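Local structure of esterase (Staphylococcus aureus subsp. aureus USA300_TCH1516, 3D7R) at residues E288-P293 with I311-K316; H297-P300 with Q306-K309. The protein probably hydrolyses ester bonds, as a putative esterase built on the alpha/beta hydrolase fold. All coordinates share one frame; numbering follows the deposited sequence. Where two conformers were deposited one is given.

Contact 1 of 2, residues E288-P293 with I311-K316; sequences EFYDYP and IKQIAK. With DMS (dimethyl sulfoxide), chain F.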
loop_
_atom_site.group_PDB
_atom_site.type_symbol
_atom_site.label_atom_id
_atom_site.label_comp_id
_atom_site.label_asym_id
_atom_site.label_seq_id
_atom_site.Cartn_x
_atom_site.Cartn_y
_atom_site.Cartn_z
ATOM N N GLU A 288 -4.071 14.674 -6.455
ATOM C CA GLU A 288 -5.484 14.420 -6.742
ATOM C C GLU A 288 -5.978 13.499 -5.648
ATOM O O GLU A 288 -5.387 12.446 -5.423
ATOM C CB GLU A 288 -5.676 13.746 -8.116
ATOM C CG GLU A 288 -5.674 14.697 -9.304
ATOM C CD GLU A 288 -5.582 13.985 -10.643
ATOM O OE1 GLU A 288 -6.027 12.816 -10.769
ATOM O OE2 GLU A 288 -5.053 14.608 -11.582
ATOM N N PHE A 289 -7.027 13.899 -4.936
ATOM C CA PHE A 289 -7.610 13.028 -3.936
ATOM C C PHE A 289 -9.008 12.624 -4.417
ATOM O O PHE A 289 -9.893 13.463 -4.604
ATOM C CB PHE A 289 -7.610 13.725 -2.563
ATOM C CG PHE A 289 -8.148 12.889 -1.424
ATOM C CD1 PHE A 289 -8.213 11.493 -1.499
ATOM C CD2 PHE A 289 -8.559 13.510 -0.251
ATOM C CE1 PHE A 289 -8.711 10.733 -0.442
ATOM C CE2 PHE A 289 -9.057 12.760 0.836
ATOM C CZ PHE A 289 -9.139 11.371 0.731
ATOM N N TYR A 290 -9.172 11.336 -4.679
ATOM C CA TYR A 290 -10.467 10.788 -5.024
ATOM C C TYR A 290 -11.067 10.240 -3.729
ATOM O O TYR A 290 -10.661 9.198 -3.240
ATOM C CB TYR A 290 -10.313 9.695 -6.084
ATOM C CG TYR A 290 -9.729 10.175 -7.405
ATOM C CD1 TYR A 290 -10.569 10.612 -8.439
ATOM C CD2 TYR A 290 -8.348 10.206 -7.619
ATOM C CE1 TYR A 290 -10.051 11.037 -9.668
ATOM C CE2 TYR A 290 -7.812 10.637 -8.851
ATOM C CZ TYR A 290 -8.678 11.047 -9.863
ATOM O OH TYR A 290 -8.187 11.480 -11.073
ATOM N N ASP A 291 -12.006 10.984 -3.167
ATOM C CA ASP A 291 -12.525 10.722 -1.823
ATOM C C ASP A 291 -13.940 10.171 -1.954
ATOM O O ASP A 291 -14.838 10.861 -2.447
ATOM C CB ASP A 291 -12.539 12.021 -1.024
ATOM C CG ASP A 291 -12.831 11.813 0.465
ATOM O OD1 ASP A 291 -13.079 10.664 0.898
ATOM O OD2 ASP A 291 -12.780 12.823 1.210
ATOM N N TYR A 292 -14.124 8.921 -1.525
ATOM C CA TYR A 292 -15.417 8.225 -1.636
ATOM C C TYR A 292 -16.142 8.223 -0.285
ATOM O O TYR A 292 -15.840 7.418 0.574
ATOM C CB TYR A 292 -15.184 6.791 -2.106
ATOM C CG TYR A 292 -14.815 6.656 -3.567
ATOM C CD1 TYR A 292 -15.681 6.014 -4.452
ATOM C CD2 TYR A 292 -13.597 7.142 -4.065
ATOM C CE1 TYR A 292 -15.361 5.869 -5.795
ATOM C CE2 TYR A 292 -13.266 7.001 -5.434
ATOM C CZ TYR A 292 -14.166 6.362 -6.278
ATOM O OH TYR A 292 -13.878 6.178 -7.611
ATOM N N PRO A 293 -17.097 9.129 -0.087
ATOM C CA PRO A 293 -17.671 9.319 1.260
ATOM C C PRO A 293 -18.185 8.060 1.974
ATOM O O PRO A 293 -18.031 7.951 3.190
ATOM C CB PRO A 293 -18.839 10.276 1.013
ATOM C CG PRO A 293 -18.434 11.033 -0.192
ATOM C CD PRO A 293 -17.691 10.050 -1.074
ATOM N N ILE A 311 -10.514 2.054 -10.232
ATOM C CA ILE A 311 -9.564 1.475 -11.186
ATOM C C ILE A 311 -9.568 2.255 -12.496
ATOM O O ILE A 311 -8.495 2.546 -13.038
ATOM C CB ILE A 311 -9.813 -0.037 -11.397
ATOM C CG1 ILE A 311 -9.384 -0.801 -10.137
ATOM C CG2 ILE A 311 -9.036 -0.567 -12.615
ATOM C CD1 ILE A 311 -10.064 -2.153 -9.975
ATOM N N LYS A 312 -10.757 2.632 -12.983
ATOM C CA LYS A 312 -10.845 3.451 -14.198
ATOM C C LYS A 312 -10.175 4.813 -13.988
ATOM O O LYS A 312 -9.543 5.333 -14.909
ATOM C CB LYS A 312 -12.287 3.649 -14.661
ATOM C CG LYS A 312 -12.945 2.404 -15.217
ATOM C CD LYS A 312 -14.377 2.713 -15.735
ATOM C CE LYS A 312 -15.260 1.455 -15.759
ATOM N NZ LYS A 312 -15.298 0.785 -17.100
ATOM N N GLN A 313 -10.325 5.389 -12.797
ATOM C CA GLN A 313 -9.663 6.655 -12.471
ATOM C C GLN A 313 -8.131 6.538 -12.448
ATOM O O GLN A 313 -7.421 7.462 -12.877
ATOM C CB GLN A 313 -10.175 7.202 -11.141
ATOM C CG GLN A 313 -11.619 7.750 -11.259
ATOM C CD GLN A 313 -12.289 7.946 -9.927
ATOM O OE1 GLN A 313 -11.998 7.245 -8.951
ATOM N NE2 GLN A 313 -13.195 8.916 -9.870
ATOM N N ILE A 314 -7.630 5.425 -11.912
ATOM C CA ILE A 314 -6.200 5.099 -12.016
ATOM C C ILE A 314 -5.774 5.048 -13.486
ATOM O O ILE A 314 -4.821 5.732 -13.870
ATOM C CB ILE A 314 -5.861 3.778 -11.291
ATOM C CG1 ILE A 314 -6.100 3.942 -9.775
ATOM C CG2 ILE A 314 -4.389 3.360 -11.580
ATOM C CD1 ILE A 314 -5.921 2.679 -8.956
ATOM N N ALA A 315 -6.503 4.288 -14.311
ATOM C CA ALA A 315 -6.191 4.134 -15.738
ATOM C C ALA A 315 -6.193 5.477 -16.488
ATOM O O ALA A 315 -5.288 5.765 -17.266
ATOM C CB ALA A 315 -7.176 3.167 -16.402
ATOM N N LYS A 316 -7.214 6.292 -16.248
ATOM C CA LYS A 316 -7.310 7.602 -16.887
ATOM C C LYS A 316 -6.190 8.550 -16.439
ATOM O O LYS A 316 -5.654 9.307 -17.247
ATOM C CB LYS A 316 -8.682 8.227 -16.621
ATOM C CG LYS A 316 -9.005 9.473 -17.483
ATOM C CD LYS A 316 -8.556 10.765 -16.793
ATOM C CE LYS A 316 -8.458 11.950 -17.775
ATOM N NZ LYS A 316 -7.382 12.913 -17.347
HETATM S S DMS F . -14.502 10.461 -6.385
HETATM O O DMS F . -14.858 9.907 -8.031
HETATM C C1 DMS F . -14.925 12.220 -6.308
HETATM C C2 DMS F . -15.798 9.791 -5.327
HETATM O O HOH W 1 -8.787 10.056 -13.264
#
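Gln313 reaches from helix 305-318 to the edge strand 287-292, where its amide meets Tyr290 and Tyr292. The polar part starts with a short hydrogen bond, 2.5 Å from Tyr292 OH to Gln313 OE1. The hydroxyl arrives well above the carbonyl plane, 41° out of it. The amide nitrogen turns elsewhere: Gln313 NE2 donates to the dimethyl sulfoxide oxygen at 2.7 Å. Two residues earlier on the strand, Tyr290 OH gives a 2.6 Å bond to Glu288 OE1, which it meets from above the carboxylate plane. The same hydroxyl accepts from a water that also donates to Gln313 O, making a second, indirect bridge between strand and helix.

The rest is van der Waals packing. Gln313 CG lies anti to its carbonyl carbon (chi1 -72°) and the chain then runs extended, so that the amide passes alongside the Tyr290 ring, their planes 43° apart. Gln313 CB sits over the rim of one Tyr290 ring face, while Gln313 NE2 comes within 3.4 Å of Tyr290 CD1. Dimethyl sulfoxide, probably from the crystallisation liquor, sets C2 over the centre of the Tyr292 ring, 3.5 Å above its plane.

Both ends of the amide are thus engaged in this crystal, but of these two bonds only the one from Tyr292 OH comes from the protein; the sulfoxide's part need not persist in solution.

Contact 2 of 2, residues H297-P300 with Q306-K309; sequences HDFP and QSHK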
loop_
_atom_site.group_PDB
_atom_site.type_symbol
_atom_site.label_atom_id
_atom_site.label_comp_id
_atom_site.label_asym_id
_atom_site.label_seq_id
_atom_site.Cartn_x
_atom_site.Cartn_y
_atom_site.Cartn_z
ATOM N N HIS A 297 -12.243 1.157 4.413
ATOM C CA HIS A 297 -10.789 1.031 4.264
ATOM C C HIS A 297 -10.430 0.065 3.141
ATOM O O HIS A 297 -10.926 -1.061 3.118
ATOM C CB HIS A 297 -10.146 0.536 5.561
ATOM C CG HIS A 297 -8.654 0.402 5.467
ATOM N ND1 HIS A 297 -7.825 1.487 5.270
ATOM C CD2 HIS A 297 -7.848 -0.687 5.514
ATOM C CE1 HIS A 297 -6.569 1.073 5.213
ATOM N NE2 HIS A 297 -6.557 -0.242 5.355
ATOM N N ASP A 298 -9.596 0.520 2.201
ATOM C CA ASP A 298 -9.004 -0.371 1.198
ATOM C C ASP A 298 -10.082 -0.830 0.232
ATOM O O ASP A 298 -9.976 -1.928 -0.367
ATOM C CB ASP A 298 -8.394 -1.595 1.903
ATOM C CG ASP A 298 -7.105 -2.112 1.244
ATOM O OD1 ASP A 298 -6.458 -1.383 0.478
ATOM O OD2 ASP A 298 -6.729 -3.272 1.537
ATOM N N PHE A 299 -11.111 0.004 0.047
ATOM C CA PHE A 299 -12.318 -0.438 -0.673
ATOM C C PHE A 299 -12.087 -1.071 -2.062
ATOM O O PHE A 299 -12.819 -1.981 -2.405
ATOM C CB PHE A 299 -13.404 0.649 -0.719
ATOM C CG PHE A 299 -13.141 1.743 -1.713
ATOM C CD1 PHE A 299 -13.545 1.605 -3.050
ATOM C CD2 PHE A 299 -12.514 2.922 -1.313
ATOM C CE1 PHE A 299 -13.305 2.626 -3.992
ATOM C CE2 PHE A 299 -12.258 3.953 -2.234
ATOM C CZ PHE A 299 -12.653 3.808 -3.576
ATOM N N PRO A 300 -11.091 -0.593 -2.852
ATOM C CA PRO A 300 -10.897 -1.153 -4.193
ATOM C C PRO A 300 -10.585 -2.657 -4.262
ATOM O O PRO A 300 -10.631 -3.225 -5.355
ATOM C CB PRO A 300 -9.717 -0.338 -4.746
ATOM C CG PRO A 300 -9.839 1.002 -4.009
ATOM C CD PRO A 300 -10.121 0.498 -2.604
ATOM N N GLN A 306 -17.752 0.661 -7.134
ATOM C CA GLN A 306 -16.859 1.802 -6.756
ATOM C C GLN A 306 -15.376 1.476 -6.982
ATOM O O GLN A 306 -14.566 2.346 -7.309
ATOM C CB GLN A 306 -17.091 2.213 -5.302
ATOM C CG GLN A 306 -18.509 2.787 -5.002
ATOM C CD GLN A 306 -19.565 1.718 -4.704
ATOM O OE1 GLN A 306 -19.333 0.516 -4.871
ATOM N NE2 GLN A 306 -20.740 2.163 -4.268
ATOM N N SER A 307 -15.034 0.211 -6.761
ATOM C CA SER A 307 -13.700 -0.292 -7.036
ATOM C C SER A 307 -13.383 -0.205 -8.522
ATOM O O SER A 307 -12.294 0.230 -8.909
ATOM C CB SER A 307 -13.594 -1.725 -6.550
ATOM O OG SER A 307 -13.828 -1.762 -5.154
ATOM N N HIS A 308 -14.338 -0.605 -9.356
ATOM C CA HIS A 308 -14.155 -0.515 -10.794
ATOM C C HIS A 308 -14.034 0.947 -11.235
ATOM O O HIS A 308 -13.226 1.271 -12.104
ATOM C CB HIS A 308 -15.279 -1.243 -11.515
ATOM C CG HIS A 308 -15.185 -2.728 -11.390
ATOM N ND1 HIS A 308 -16.014 -3.460 -10.564
ATOM C CD2 HIS A 308 -14.323 -3.614 -11.941
ATOM C CE1 HIS A 308 -15.686 -4.738 -10.638
ATOM N NE2 HIS A 308 -14.662 -4.858 -11.468
ATOM N N LYS A 309 -14.808 1.826 -10.603
ATOM C CA LYS A 309 -14.683 3.260 -10.864
ATOM C C LYS A 309 -13.307 3.790 -10.445
ATOM O O LYS A 309 -12.714 4.573 -11.178
ATOM C CB LYS A 309 -15.796 4.053 -10.162
ATOM C CG LYS A 309 -15.804 5.544 -10.488
ATOM C CD LYS A 309 -16.848 6.326 -9.667
ATOM C CE LYS A 309 -16.825 7.795 -10.094
ATOM N NZ LYS A 309 -17.882 8.583 -9.412
#
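Phe299 sends its ring from the loop onto the first turn of helix 305-318, against Gln306 and Ser307. Starting at CB, the side chain takes the crowded position, with CG between the backbone N and the carbonyl carbon (chi1 77°), and this turns the ring toward the helix. CD1 passes Ser307 OG at 4.0 Å, neither squarely over the ring face nor at its edge; Ser307 was modelled in two conformers, and its OG contacts hold for the one given. One atom further, CE1 makes the closest ring approach to the helix: it stands 3.6 Å from Gln306 O, which lies at the ring edge in the ring plane. Gln306 CB adds a 4.0 Å contact to the same CE1, while the rest of the glutamine bends at chi2 and leads its amide away. At the tip, the ring meets Tyr292 of strand 287-292 with the two planes at about 45°.

The loop holding Phe299 follows the last strand of the central sheet, where alpha/beta hydrolases carry the triad histidine, paired with an acid from the loop after an earlier strand. The bond from His297 ND1 to Glu267 OE1, with Glu267 just after strand 259-264, is consistent with that pairing, though not established.

Back at the ring, Pro300 CD lies 3.4 Å above one face, displaced toward the rim. Ser307 CB is 3.5 Å from Pro300 O. Ser307 OG comes close to Phe299 O, at 2.9 Å, but its hydrogen bond goes to Tyr302 O, between the segments.

Overall arrangement
The two contacts lie about 9 Å apart, centre to centre, on the same side of the chain's centre, and both rest on helix 305-318. Along the chain the order is 288-293, 297-300, 306-309, 311-316, so contact 2 falls wholly between the two halves of contact 1. Contact 2 uses the start of the helix and contact 1 its later part, but Tyr292 of the strand also reaches back to the earlier turns, its OH 3.5 Å from Lys309 CG. The last helix thereby ties strand 287-292, an outermost strand of the mixed sheet, to the loop carrying His297, the probable triad histidine by its position in the fold.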